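PDB 7BVW: AT5G66160 protein, which probably acts as a sorting receptor for vacuolar proteins, its zinc-binding RING-H2 domain working as an E3 ligase essential for post-Golgi trafficking. Local coordinates for residues I58-W61 / L62-G66. Numbering follows the deposited sequence.
Sequences IDSW and LTKWG
The indole of W61 and the side chain of W65, one helical turn apart, meet through a methylene rather than a stack. CB of W65 sits above the plane of the W61 indole, displaced toward its rim, 3.5 Å from CE3 of W61. The two indoles are nearly parallel, planes at 9°, but slid so far apart that they barely overlap. With CG of W61 anti to the backbone N (chi1 173°), the indole stands out from the helix, leaning slightly toward its C-terminal end, and G66 lies on the same side of it as the W65 methylene. At the pyrrole end of the indole, L62 CD2 packs 3.7 Å from W61 CD1, the two side chains crossing at about a right angle. L62 also reaches back one turn, its CD1 4.0 Å from CG1 of I58. Backbone and side chain of T63 both grip D59 O, from opposite faces of the carbonyl plane; the hydroxyl OG1 donates at 2.7 Å. W61 O likewise takes two donors: W65 N comes from above the carbonyl plane, whereas G66 N, at 2.8 Å, sits almost in line with the C=O. This i-to-i+5 bond marks the wider pi-type turn at 62-65. Cut back to an alanine, W61 would probably leave the W65 methylene and G66 without the flat surface they rest on, and S68 O without its indole N-H donor. Helix 55-65 follows strand 52-54 directly in the RING finger; zinc ligand H54 ends the strand and C57 lies in the first turn of the helix. I58 faces I33 and P70 on the zinc-binding loops, P70 also touching W61, while L62 and T63 pack on V11 of helix 8-11 and D59 forms a salt bridge with R45 of the central strand 43-46.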
loop_
_atom_site.group_PDB
_atom_site.type_symbol
_atom_site.label_atom_id
_atom_site.label_comp_id
_atom_site.label_asym_id
_atom_site.label_seq_id
_atom_site.Cartn_x
_atom_site.Cartn_y
_atom_site.Cartn_z
ATOM N N ILE A 58 2.298 -3.238 -2.775
ATOM C CA ILE A 58 0.902 -2.841 -2.932
ATOM C C ILE A 58 0.618 -2.401 -4.364
ATOM O O ILE A 58 -0.494 -2.605 -4.870
ATOM C CB ILE A 58 0.535 -1.747 -1.908
ATOM C CG1 ILE A 58 -0.973 -1.482 -1.916
ATOM C CG2 ILE A 58 1.317 -0.461 -2.171
ATOM C CD1 ILE A 58 -1.798 -2.705 -1.550
ATOM N N ASP A 59 1.605 -1.803 -5.041
ATOM C CA ASP A 59 1.429 -1.451 -6.446
ATOM C C ASP A 59 1.150 -2.693 -7.282
ATOM O O ASP A 59 0.259 -2.696 -8.140
ATOM C CB ASP A 59 2.664 -0.718 -6.968
ATOM C CG ASP A 59 2.738 0.717 -6.487
ATOM O OD1 ASP A 59 1.883 1.121 -5.670
ATOM O OD2 ASP A 59 3.652 1.445 -6.933
ATOM N N SER A 60 1.901 -3.765 -7.031
ATOM C CA SER A 60 1.678 -5.017 -7.744
ATOM C C SER A 60 0.287 -5.566 -7.461
ATOM O O SER A 60 -0.408 -6.028 -8.374
ATOM C CB SER A 60 2.748 -6.035 -7.349
ATOM O OG SER A 60 2.331 -7.354 -7.656
ATOM N N TRP A 61 -0.136 -5.520 -6.196
ATOM C CA TRP A 61 -1.431 -6.080 -5.822
ATOM C C TRP A 61 -2.574 -5.320 -6.484
ATOM O O TRP A 61 -3.508 -5.925 -7.020
ATOM C CB TRP A 61 -1.592 -6.066 -4.303
ATOM C CG TRP A 61 -2.967 -6.460 -3.861
ATOM C CD1 TRP A 61 -3.969 -5.630 -3.450
ATOM C CD2 TRP A 61 -3.499 -7.789 -3.803
ATOM N NE1 TRP A 61 -5.090 -6.359 -3.132
ATOM C CE2 TRP A 61 -4.827 -7.687 -3.337
ATOM C CE3 TRP A 61 -2.982 -9.054 -4.092
ATOM C CZ2 TRP A 61 -5.642 -8.801 -3.157
ATOM C CZ3 TRP A 61 -3.792 -10.158 -3.913
ATOM C CH2 TRP A 61 -5.110 -10.025 -3.451
ATOM N N LEU A 62 -2.514 -3.991 -6.458
ATOM C CA LEU A 62 -3.634 -3.185 -6.931
ATOM C C LEU A 62 -3.719 -3.130 -8.452
ATOM O O LEU A 62 -4.813 -2.935 -8.995
ATOM C CB LEU A 62 -3.539 -1.766 -6.362
ATOM C CG LEU A 62 -3.780 -1.611 -4.857
ATOM C CD1 LEU A 62 -3.740 -0.143 -4.446
ATOM C CD2 LEU A 62 -5.108 -2.244 -4.471
ATOM N N THR A 63 -2.598 -3.288 -9.157
ATOM C CA THR A 63 -2.616 -3.195 -10.613
ATOM C C THR A 63 -2.816 -4.541 -11.296
ATOM O O THR A 63 -3.286 -4.585 -12.439
ATOM C CB THR A 63 -1.317 -2.563 -11.128
ATOM O OG1 THR A 63 -0.194 -3.342 -10.698
ATOM C CG2 THR A 63 -1.172 -1.143 -10.603
ATOM N N LYS A 64 -2.478 -5.639 -10.624
ATOM C CA LYS A 64 -2.517 -6.955 -11.245
ATOM C C LYS A 64 -3.519 -7.918 -10.623
ATOM O O LYS A 64 -4.065 -8.759 -11.340
ATOM C CB LYS A 64 -1.125 -7.600 -11.204
ATOM C CG LYS A 64 -0.063 -6.850 -11.998
ATOM C CD LYS A 64 1.282 -7.560 -11.936
ATOM C CE LYS A 64 2.360 -6.759 -12.654
ATOM N NZ LYS A 64 3.686 -7.433 -12.587
ATOM N N TRP A 65 -3.790 -7.814 -9.325
ATOM C CA TRP A 65 -4.517 -8.869 -8.629
ATOM C C TRP A 65 -5.847 -8.431 -8.039
ATOM O O TRP A 65 -6.821 -9.186 -8.114
ATOM C CB TRP A 65 -3.637 -9.463 -7.519
ATOM C CG TRP A 65 -2.405 -10.141 -8.041
ATOM C CD1 TRP A 65 -1.183 -9.571 -8.255
ATOM C CD2 TRP A 65 -2.279 -11.518 -8.424
ATOM N NE1 TRP A 65 -0.304 -10.508 -8.742
ATOM C CE2 TRP A 65 -0.951 -11.710 -8.855
ATOM C CE3 TRP A 65 -3.159 -12.607 -8.442
ATOM C CZ2 TRP A 65 -0.483 -12.944 -9.297
ATOM C CZ3 TRP A 65 -2.691 -13.832 -8.879
ATOM C CH2 TRP A 65 -1.365 -13.991 -9.299
ATOM N N GLY A 66 -5.934 -7.236 -7.448
ATOM C CA GLY A 66 -7.158 -6.847 -6.778
ATOM C C GLY A 66 -7.433 -5.359 -6.850
ATOM O O GLY A 66 -6.639 -4.573 -7.374
#